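Local coordinates for protein 2-polyprenyl-6-methoxyphenol hydroxylase-like FAD-dependent oxidoreductase (Streptomyces sp. NRRL 11266, PDB 6UI5) that binds flavin-adenine dinucleotide and is probably an FAD-dependent oxidoreductase related to the aromatic-ring hydroxylases, at residues H287-Y292 against R336-N341; N293-G298 against E377-L382. One frame throughout, in Å; residues are numbered along the deposited sequence.

Contact 1 of 2, residues H287-Y292 against R336-N341; sequences HVHYPY and RLACMN. With FAD (flavin-adenine dinucleotide), chain C.
The imidazole of His289 packs on helix 325-346, with Cys339 SG at its edge, near the ring plane and 4.0 Å from His289 CD2, while the methyl of Ala338 comes in obliquely, its CB 3.8 Å from His289 NE2. The sulfur is 5.1 Å from the ring centroid and 83° off the ring normal, an edge-on sulfur-aromatic contact. Within 287-292, Tyr290 CE2 stands 3.5 Å above the centre of one face of the Tyr292 ring, and Tyr292 CG lies at the edge of the Tyr290 ring. What holds the imidazole in its plane is the fairly straight bond of 3.0 Å from His289 ND1 to Tyr290 O; the acceptor lies in the ring plane, although the donor stands well above the plane of the carbonyl. A first torsion of 45° sets CG between the backbone N and the carbonyl carbon, which lets ND1 reach back to its own chain while CD2 and NE2 turn toward the helix. Small residues suit the helix here: Ala338 and Cys339 let its backbone approach the chain just after the strand, with the CA atoms of His289 and Cys339 5.8 Å apart. Cys339 SG also sits 3.6 Å from Val288 O. Farther along, Pro291 lays its ring carbons on the flavin, CB 3.4 Å from FAD N5. Val288 pairs with Arg269 in the antiparallel sheet, so this is a strand and following loop, backed by a helix, that bring Pro291 to the flavin in an FAD-binding domain.

Contact 2 of 2, residues N293-G298 against E377-L382; sequences NGQGLG and EIVTNL. With FAD (flavin-adenine dinucleotide), chain C.
Val379, in the last turn of helix 369-379, wedges its branched side chain against two amides, and this is the tight part of the contact. Its CB is 3.6 Å from both Asn293 CG and Gln295 NE2; CG1 leans toward the glutamine and CG2 toward the asparagine. Asn293 CB also rests 3.2 Å from Val379 O. The amides are tied together by Gln295 NE2 to Asn293 OD1 at 3.1 Å, with the acceptor in the glutamine amide plane; the Gln295 chain, extended beyond CG, carries its amide across the valine. Asn293 ND2 is held by Arg74 O.

Beside Asn381 the fit is just as close, because Gly298 has no side chain: its CA lies 3.4 Å from Asn381 OD1, which bonds to Asn47. Asn381 has positive phi and ends helix 369-379 in a Schellman motif, a place that asparagine tolerates well. The looser side is bridged by water: one molecule donates to Gln295 OE1 at 2.8 Å and to Ile378 O, and accepts a weak bond from Asn381 ND2. On the flavin side, the N-cap Gly294 has backbone angles at which a CB would jam against the preceding carbonyl O, whereas at Gly296 a CB would strike FAD O2'. Direct contact between the segments is thus van der Waals packing, and the side-chain amides find their polar partners within their own segment, in water and in neighbouring parts of the fold.

How the contacts relate
Contacts 1 and 2 lie with their centres about 9 Å apart and meet at helix 325-346. Asn341 of contact 1 is the joint: its ND2 probably donates to Gln295 OE1 of contact 2 at 3.1 Å, while its OD1 packs 3.4 Å from Val379 CG1. Ala338 also faces both sites, its CA 3.5 Å from Gln295 OE1. Because 287-292 runs directly into 293-298, one continuous piece of chain passes the flavin, with Pro291 of contact 1 and Gly294, Gly296 and Leu297 of contact 2 all in the FAD pocket. The segments 336-341 and 377-382 come later in the chain, so the two contacts cross along it, and both pack behind this piece.

Contact 1 of 2, residues H287-Y292 against R336-N341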
loop_
_atom_site.group_PDB
_atom_site.type_symbol
_atom_site.label_atom_id
_atom_site.label_comp_id
_atom_site.label_asym_id
_atom_site.label_seq_id
_atom_site.Cartn_x
_atom_site.Cartn_y
_atom_site.Cartn_z
ATOM N N HIS A 287 21.724 -5.709 -7.397
ATOM C CA HIS A 287 20.565 -5.592 -6.519
ATOM C C HIS A 287 20.311 -6.933 -5.850
ATOM O O HIS A 287 20.417 -7.986 -6.500
ATOM C CB HIS A 287 19.313 -5.150 -7.317
ATOM C CG HIS A 287 19.222 -5.808 -8.651
ATOM N ND1 HIS A 287 18.710 -7.078 -8.818
ATOM C CD2 HIS A 287 19.659 -5.413 -9.872
ATOM C CE1 HIS A 287 18.807 -7.425 -10.094
ATOM N NE2 HIS A 287 19.379 -6.434 -10.755
ATOM N N VAL A 288 19.937 -6.874 -4.565
ATOM C CA VAL A 288 19.686 -8.052 -3.732
ATOM C C VAL A 288 18.599 -7.709 -2.724
ATOM O O VAL A 288 18.388 -6.541 -2.387
ATOM C CB VAL A 288 20.934 -8.530 -2.950
ATOM C CG1 VAL A 288 22.043 -8.997 -3.913
ATOM C CG2 VAL A 288 21.407 -7.423 -2.046
ATOM N N HIS A 289 17.942 -8.745 -2.201
ATOM C CA HIS A 289 16.743 -8.591 -1.379
ATOM C C HIS A 289 16.338 -9.992 -0.959
ATOM O O HIS A 289 16.918 -10.980 -1.416
ATOM C CB HIS A 289 15.607 -7.913 -2.143
ATOM C CG HIS A 289 15.431 -8.458 -3.519
ATOM N ND1 HIS A 289 14.972 -9.736 -3.757
ATOM C CD2 HIS A 289 15.720 -7.931 -4.730
ATOM C CE1 HIS A 289 14.955 -9.961 -5.060
ATOM N NE2 HIS A 289 15.406 -8.882 -5.673
ATOM N N TYR A 290 15.330 -10.068 -0.098
ATOM C CA TYR A 290 14.829 -11.362 0.327
ATOM C C TYR A 290 14.277 -12.124 -0.878
ATOM O O TYR A 290 13.645 -11.530 -1.772
ATOM C CB TYR A 290 13.752 -11.211 1.399
ATOM C CG TYR A 290 13.209 -12.515 1.910
ATOM C CD1 TYR A 290 13.911 -13.240 2.857
ATOM C CD2 TYR A 290 12.004 -13.024 1.460
ATOM C CE1 TYR A 290 13.435 -14.442 3.336
ATOM C CE2 TYR A 290 11.507 -14.223 1.943
ATOM C CZ TYR A 290 12.230 -14.933 2.879
ATOM O OH TYR A 290 11.766 -16.142 3.365
ATOM N N PRO A 291 14.516 -13.435 -0.943
ATOM C CA PRO A 291 14.062 -14.232 -2.098
ATOM C C PRO A 291 12.556 -14.531 -2.065
ATOM O O PRO A 291 12.090 -15.392 -1.318
ATOM C CB PRO A 291 14.865 -15.554 -1.978
ATOM C CG PRO A 291 15.481 -15.517 -0.576
ATOM C CD PRO A 291 15.619 -14.073 -0.183
ATOM N N TYR A 292 11.813 -13.828 -2.892
ATOM C CA TYR A 292 10.375 -14.003 -3.021
ATOM C C TYR A 292 10.011 -14.079 -4.496
ATOM O O TYR A 292 10.652 -13.432 -5.334
ATOM C CB TYR A 292 9.618 -12.845 -2.388
ATOM C CG TYR A 292 9.050 -13.073 -1.018
ATOM C CD1 TYR A 292 8.387 -14.252 -0.700
ATOM C CD2 TYR A 292 9.128 -12.073 -0.047
ATOM C CE1 TYR A 292 7.837 -14.434 0.553
ATOM C CE2 TYR A 292 8.589 -12.252 1.205
ATOM C CZ TYR A 292 7.943 -13.430 1.497
ATOM O OH TYR A 292 7.394 -13.610 2.738
ATOM N N ARG A 336 14.984 -1.356 -8.542
ATOM C CA ARG A 336 14.284 -0.506 -7.583
ATOM C C ARG A 336 12.996 -1.168 -7.114
ATOM O O ARG A 336 12.747 -1.296 -5.907
ATOM C CB ARG A 336 13.965 0.845 -8.244
ATOM C CG ARG A 336 14.022 2.055 -7.365
ATOM C CD ARG A 336 13.223 3.216 -7.946
ATOM N NE ARG A 336 11.865 3.191 -7.415
ATOM C CZ ARG A 336 10.768 3.516 -8.094
ATOM N NH1 ARG A 336 10.837 3.891 -9.364
ATOM N NH2 ARG A 336 9.589 3.447 -7.496
ATOM N N LEU A 337 12.170 -1.600 -8.082
ATOM C CA LEU A 337 10.826 -2.093 -7.805
ATOM C C LEU A 337 10.855 -3.484 -7.179
ATOM O O LEU A 337 9.989 -3.810 -6.351
ATOM C CB LEU A 337 9.983 -2.108 -9.098
ATOM C CG LEU A 337 9.470 -0.808 -9.751
ATOM C CD1 LEU A 337 8.639 -1.079 -11.033
ATOM C CD2 LEU A 337 8.652 0.058 -8.792
ATOM N N ALA A 338 11.829 -4.320 -7.551
ATOM C CA ALA A 338 12.004 -5.583 -6.838
ATOM C C ALA A 338 12.356 -5.327 -5.378
ATOM O O ALA A 338 11.652 -5.790 -4.470
ATOM C CB ALA A 338 13.064 -6.450 -7.521
ATOM N N CYS A 339 13.430 -4.568 -5.124
ATOM C CA CYS A 339 13.747 -4.258 -3.730
ATOM C C CYS A 339 12.529 -3.695 -3.047
ATOM O O CYS A 339 12.164 -4.133 -1.959
ATOM C CB CYS A 339 14.927 -3.281 -3.615
ATOM S SG CYS A 339 16.535 -4.016 -4.197
ATOM N N MET A 340 11.825 -2.781 -3.717
ATOM C CA MET A 340 10.757 -2.060 -3.037
ATOM C C MET A 340 9.679 -3.017 -2.558
ATOM O O MET A 340 9.345 -3.040 -1.367
ATOM C CB MET A 340 10.165 -1.002 -3.957
ATOM C CG MET A 340 8.910 -0.353 -3.388
ATOM S SD MET A 340 7.866 0.035 -4.763
ATOM C CE MET A 340 7.623 -1.602 -5.436
ATOM N N ASN A 341 9.180 -3.873 -3.456
ATOM C CA ASN A 341 8.037 -4.715 -3.116
ATOM C C ASN A 341 8.431 -5.937 -2.282
ATOM O O ASN A 341 7.604 -6.415 -1.489
ATOM C CB ASN A 341 7.278 -5.135 -4.388
ATOM C CG ASN A 341 7.761 -6.431 -4.962
ATOM O OD1 ASN A 341 7.388 -7.512 -4.480
ATOM N ND2 ASN A 341 8.579 -6.347 -6.030
HETATM P PA FAD C . 25.424 -15.331 -7.950
HETATM O O1A FAD C . 24.383 -16.427 -8.011
HETATM O O2A FAD C . 25.718 -15.028 -6.490
HETATM O O5B FAD C . 26.742 -15.708 -8.882
HETATM C C5B FAD C . 27.909 -14.902 -8.816
HETATM C C4B FAD C . 29.127 -15.764 -9.283
HETATM O O4B FAD C . 30.233 -15.071 -9.402
HETATM C C3B FAD C . 29.443 -16.843 -8.221
HETATM O O3B FAD C . 29.752 -18.002 -8.865
HETATM C C2B FAD C . 30.675 -16.287 -7.480
HETATM O O2B FAD C . 31.336 -17.421 -6.783
HETATM C C1B FAD C . 31.375 -15.821 -8.478
HETATM N N9A FAD C . 32.337 -14.783 -8.162
HETATM C C8A FAD C . 32.215 -13.820 -7.221
HETATM N N7A FAD C . 33.298 -13.018 -7.306
HETATM C C5A FAD C . 34.076 -13.477 -8.315
HETATM C C6A FAD C . 35.287 -13.045 -8.841
HETATM N N6A FAD C . 36.267 -11.993 -8.613
HETATM N N1A FAD C . 35.859 -13.698 -9.856
HETATM C C2A FAD C . 35.255 -14.782 -10.391
HETATM N N3A FAD C . 34.058 -15.197 -9.885
HETATM C C4A FAD C . 33.473 -14.553 -8.852
HETATM N N1 FAD C . 16.419 -17.167 -6.303
HETATM C C2 FAD C . 15.043 -17.510 -6.768
HETATM O O2 FAD C . 14.678 -17.256 -7.869
HETATM N N3 FAD C . 14.117 -18.194 -5.821
HETATM C C4 FAD C . 14.577 -18.511 -4.468
HETATM O O4 FAD C . 13.865 -19.055 -3.692
HETATM C C4X FAD C . 15.974 -18.147 -4.031
HETATM N N5 FAD C . 16.364 -18.481 -2.681
HETATM C C5X FAD C . 17.728 -18.122 -2.218
HETATM C C6 FAD C . 18.092 -18.445 -0.909
HETATM C C7 FAD C . 19.366 -18.129 -0.450
HETATM C C7M FAD C . 19.472 -18.595 0.996
HETATM C C8 FAD C . 20.300 -17.491 -1.280
HETATM C C8M FAD C . 21.681 -17.185 -0.686
HETATM C C9 FAD C . 19.936 -17.162 -2.598
HETATM C C9A FAD C . 18.643 -17.470 -3.083
HETATM N N10 FAD C . 18.230 -17.114 -4.493
HETATM C C10 FAD C . 16.889 -17.477 -4.942
HETATM C "C1'" FAD C . 19.217 -16.470 -5.383
HETATM C "C2'" FAD C . 18.884 -15.116 -6.035
HETATM O "O2'" FAD C . 18.088 -15.263 -7.152
HETATM C "C3'" FAD C . 20.155 -14.471 -6.583
HETATM O "O3'" FAD C . 19.833 -13.155 -6.902
HETATM C "C4'" FAD C . 20.724 -15.100 -7.872
HETATM O "O4'" FAD C . 21.069 -16.451 -7.751
HETATM C "C5'" FAD C . 22.015 -14.308 -8.117
HETATM O "O5'" FAD C . 22.452 -14.454 -9.439
HETATM P P FAD C . 23.886 -13.790 -9.921
HETATM O O1P FAD C . 24.419 -14.579 -11.094
HETATM O O2P FAD C . 23.821 -12.301 -10.203
HETATM O O3P FAD C . 24.870 -13.914 -8.598
#

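Contact 2 of 2, residues N293-G298 against E377-L382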
loop_
_atom_site.group_PDB
_atom_site.type_symbol
_atom_site.label_atom_id
_atom_site.label_comp_id
_atom_site.label_asym_id
_atom_site.label_seq_id
_atom_site.Cartn_x
_atom_site.Cartn_y
_atom_site.Cartn_z
ATOM N N ASN A 293 9.007 -14.910 -4.817
ATOM C CA ASN A 293 8.369 -15.008 -6.135
ATOM C C ASN A 293 9.352 -15.321 -7.249
ATOM O O ASN A 293 8.977 -15.289 -8.419
ATOM C CB ASN A 293 7.626 -13.719 -6.481
ATOM C CG ASN A 293 6.804 -13.204 -5.325
ATOM O OD1 ASN A 293 7.189 -12.250 -4.660
ATOM N ND2 ASN A 293 5.664 -13.836 -5.075
ATOM N N GLY A 294 10.603 -15.615 -6.920
ATOM C CA GLY A 294 11.613 -15.824 -7.940
ATOM C C GLY A 294 12.159 -14.544 -8.523
ATOM O O GLY A 294 12.700 -14.557 -9.636
ATOM N N GLN A 295 12.038 -13.428 -7.797
ATOM C CA GLN A 295 12.424 -12.149 -8.387
ATOM C C GLN A 295 13.928 -12.015 -8.558
ATOM O O GLN A 295 14.375 -11.381 -9.519
ATOM C CB GLN A 295 11.886 -11.006 -7.540
ATOM C CG GLN A 295 10.372 -10.943 -7.530
ATOM C CD GLN A 295 9.893 -9.763 -6.769
ATOM O OE1 GLN A 295 10.413 -8.648 -6.933
ATOM N NE2 GLN A 295 8.933 -9.991 -5.880
ATOM N N GLY A 296 14.725 -12.565 -7.628
ATOM C CA GLY A 296 16.171 -12.501 -7.787
ATOM C C GLY A 296 16.617 -13.116 -9.098
ATOM O O GLY A 296 17.451 -12.556 -9.814
ATOM N N LEU A 297 16.032 -14.265 -9.445
ATOM C CA LEU A 297 16.360 -14.932 -10.690
ATOM C C LEU A 297 15.785 -14.180 -11.883
ATOM O O LEU A 297 16.473 -13.986 -12.893
ATOM C CB LEU A 297 15.818 -16.353 -10.621
ATOM C CG LEU A 297 16.333 -17.421 -11.554
ATOM C CD1 LEU A 297 17.814 -17.276 -11.625
ATOM C CD2 LEU A 297 15.951 -18.733 -10.926
ATOM N N GLY A 298 14.526 -13.733 -11.774
ATOM C CA GLY A 298 13.913 -12.980 -12.861
ATOM C C GLY A 298 14.694 -11.735 -13.235
ATOM O O GLY A 298 15.011 -11.512 -14.409
ATOM N N GLU A 377 2.328 -8.311 -11.910
ATOM C CA GLU A 377 3.248 -8.172 -13.032
ATOM C C GLU A 377 4.682 -8.112 -12.552
ATOM O O GLU A 377 5.576 -8.725 -13.156
ATOM C CB GLU A 377 2.932 -6.905 -13.823
ATOM C CG GLU A 377 1.679 -7.010 -14.649
ATOM C CD GLU A 377 1.585 -5.866 -15.629
ATOM O OE1 GLU A 377 1.019 -6.101 -16.718
ATOM O OE2 GLU A 377 2.097 -4.741 -15.325
ATOM N N ILE A 378 4.921 -7.353 -11.486
ATOM C CA ILE A 378 6.282 -7.115 -11.029
ATOM C C ILE A 378 6.859 -8.365 -10.353
ATOM O O ILE A 378 7.921 -8.855 -10.743
ATOM C CB ILE A 378 6.278 -5.877 -10.127
ATOM C CG1 ILE A 378 6.319 -4.672 -11.031
ATOM C CG2 ILE A 378 7.443 -5.852 -9.160
ATOM C CD1 ILE A 378 6.067 -3.446 -10.316
ATOM N N VAL A 379 6.128 -8.949 -9.397
ATOM C CA VAL A 379 6.640 -10.138 -8.721
ATOM C C VAL A 379 6.759 -11.319 -9.665
ATOM O O VAL A 379 7.483 -12.261 -9.345
ATOM C CB VAL A 379 5.796 -10.546 -7.478
ATOM C CG1 VAL A 379 5.442 -9.323 -6.659
ATOM C CG2 VAL A 379 4.538 -11.312 -7.856
ATOM N N THR A 380 6.092 -11.312 -10.829
ATOM C CA THR A 380 6.359 -12.393 -11.783
ATOM C C THR A 380 7.397 -12.004 -12.828
ATOM O O THR A 380 7.679 -12.798 -13.739
ATOM C CB THR A 380 5.089 -12.869 -12.477
ATOM O OG1 THR A 380 4.491 -11.769 -13.186
ATOM C CG2 THR A 380 4.087 -13.429 -11.468
ATOM N N ASN A 381 7.982 -10.810 -12.704
ATOM C CA ASN A 381 8.895 -10.253 -13.702
ATOM C C ASN A 381 8.282 -10.157 -15.109
ATOM O O ASN A 381 9.023 -9.999 -16.092
ATOM C CB ASN A 381 10.207 -11.036 -13.717
ATOM C CG ASN A 381 10.882 -11.021 -12.329
ATOM O OD1 ASN A 381 10.921 -12.038 -11.639
ATOM N ND2 ASN A 381 11.344 -9.845 -11.893
ATOM N N LEU A 382 6.942 -10.217 -15.247
ATOM C CA LEU A 382 6.305 -9.633 -16.443
ATOM C C LEU A 382 6.570 -8.151 -16.465
ATOM O O LEU A 382 6.993 -7.587 -17.477
ATOM C CB LEU A 382 4.802 -9.882 -16.449
ATOM C CG LEU A 382 4.433 -11.358 -16.475
ATOM C CD1 LEU A 382 2.925 -11.535 -16.284
ATOM C CD2 LEU A 382 4.980 -12.007 -17.764
HETATM P PA FAD C . 25.424 -15.331 -7.950
HETATM O O1A FAD C . 24.383 -16.427 -8.011
HETATM O O2A FAD C . 25.718 -15.028 -6.490
HETATM O O5B FAD C . 26.742 -15.708 -8.882
HETATM C C5B FAD C . 27.909 -14.902 -8.816
HETATM C C4B FAD C . 29.127 -15.764 -9.283
HETATM O O4B FAD C . 30.233 -15.071 -9.402
HETATM C C3B FAD C . 29.443 -16.843 -8.221
HETATM O O3B FAD C . 29.752 -18.002 -8.865
HETATM C C2B FAD C . 30.675 -16.287 -7.480
HETATM O O2B FAD C . 31.336 -17.421 -6.783
HETATM C C1B FAD C . 31.375 -15.821 -8.478
HETATM N N9A FAD C . 32.337 -14.783 -8.162
HETATM C C8A FAD C . 32.215 -13.820 -7.221
HETATM N N7A FAD C . 33.298 -13.018 -7.306
HETATM C C5A FAD C . 34.076 -13.477 -8.315
HETATM C C6A FAD C . 35.287 -13.045 -8.841
HETATM N N6A FAD C . 36.267 -11.993 -8.613
HETATM N N1A FAD C . 35.859 -13.698 -9.856
HETATM C C2A FAD C . 35.255 -14.782 -10.391
HETATM N N3A FAD C . 34.058 -15.197 -9.885
HETATM C C4A FAD C . 33.473 -14.553 -8.852
HETATM N N1 FAD C . 16.419 -17.167 -6.303
HETATM C C2 FAD C . 15.043 -17.510 -6.768
HETATM O O2 FAD C . 14.678 -17.256 -7.869
HETATM N N3 FAD C . 14.117 -18.194 -5.821
HETATM C C4 FAD C . 14.577 -18.511 -4.468
HETATM O O4 FAD C . 13.865 -19.055 -3.692
HETATM C C4X FAD C . 15.974 -18.147 -4.031
HETATM N N5 FAD C . 16.364 -18.481 -2.681
HETATM C C5X FAD C . 17.728 -18.122 -2.218
HETATM C C6 FAD C . 18.092 -18.445 -0.909
HETATM C C7 FAD C . 19.366 -18.129 -0.450
HETATM C C7M FAD C . 19.472 -18.595 0.996
HETATM C C8 FAD C . 20.300 -17.491 -1.280
HETATM C C8M FAD C . 21.681 -17.185 -0.686
HETATM C C9 FAD C . 19.936 -17.162 -2.598
HETATM C C9A FAD C . 18.643 -17.470 -3.083
HETATM N N10 FAD C . 18.230 -17.114 -4.493
HETATM C C10 FAD C . 16.889 -17.477 -4.942
HETATM C "C1'" FAD C . 19.217 -16.470 -5.383
HETATM C "C2'" FAD C . 18.884 -15.116 -6.035
HETATM O "O2'" FAD C . 18.088 -15.263 -7.152
HETATM C "C3'" FAD C . 20.155 -14.471 -6.583
HETATM O "O3'" FAD C . 19.833 -13.155 -6.902
HETATM C "C4'" FAD C . 20.724 -15.100 -7.872
HETATM O "O4'" FAD C . 21.069 -16.451 -7.751
HETATM C "C5'" FAD C . 22.015 -14.308 -8.117
HETATM O "O5'" FAD C . 22.452 -14.454 -9.439
HETATM P P FAD C . 23.886 -13.790 -9.921
HETATM O O1P FAD C . 24.419 -14.579 -11.094
HETATM O O2P FAD C . 23.821 -12.301 -10.203
HETATM O O3P FAD C . 24.870 -13.914 -8.598
HETATM O O HOH W 1 10.898 -8.340 -9.699
#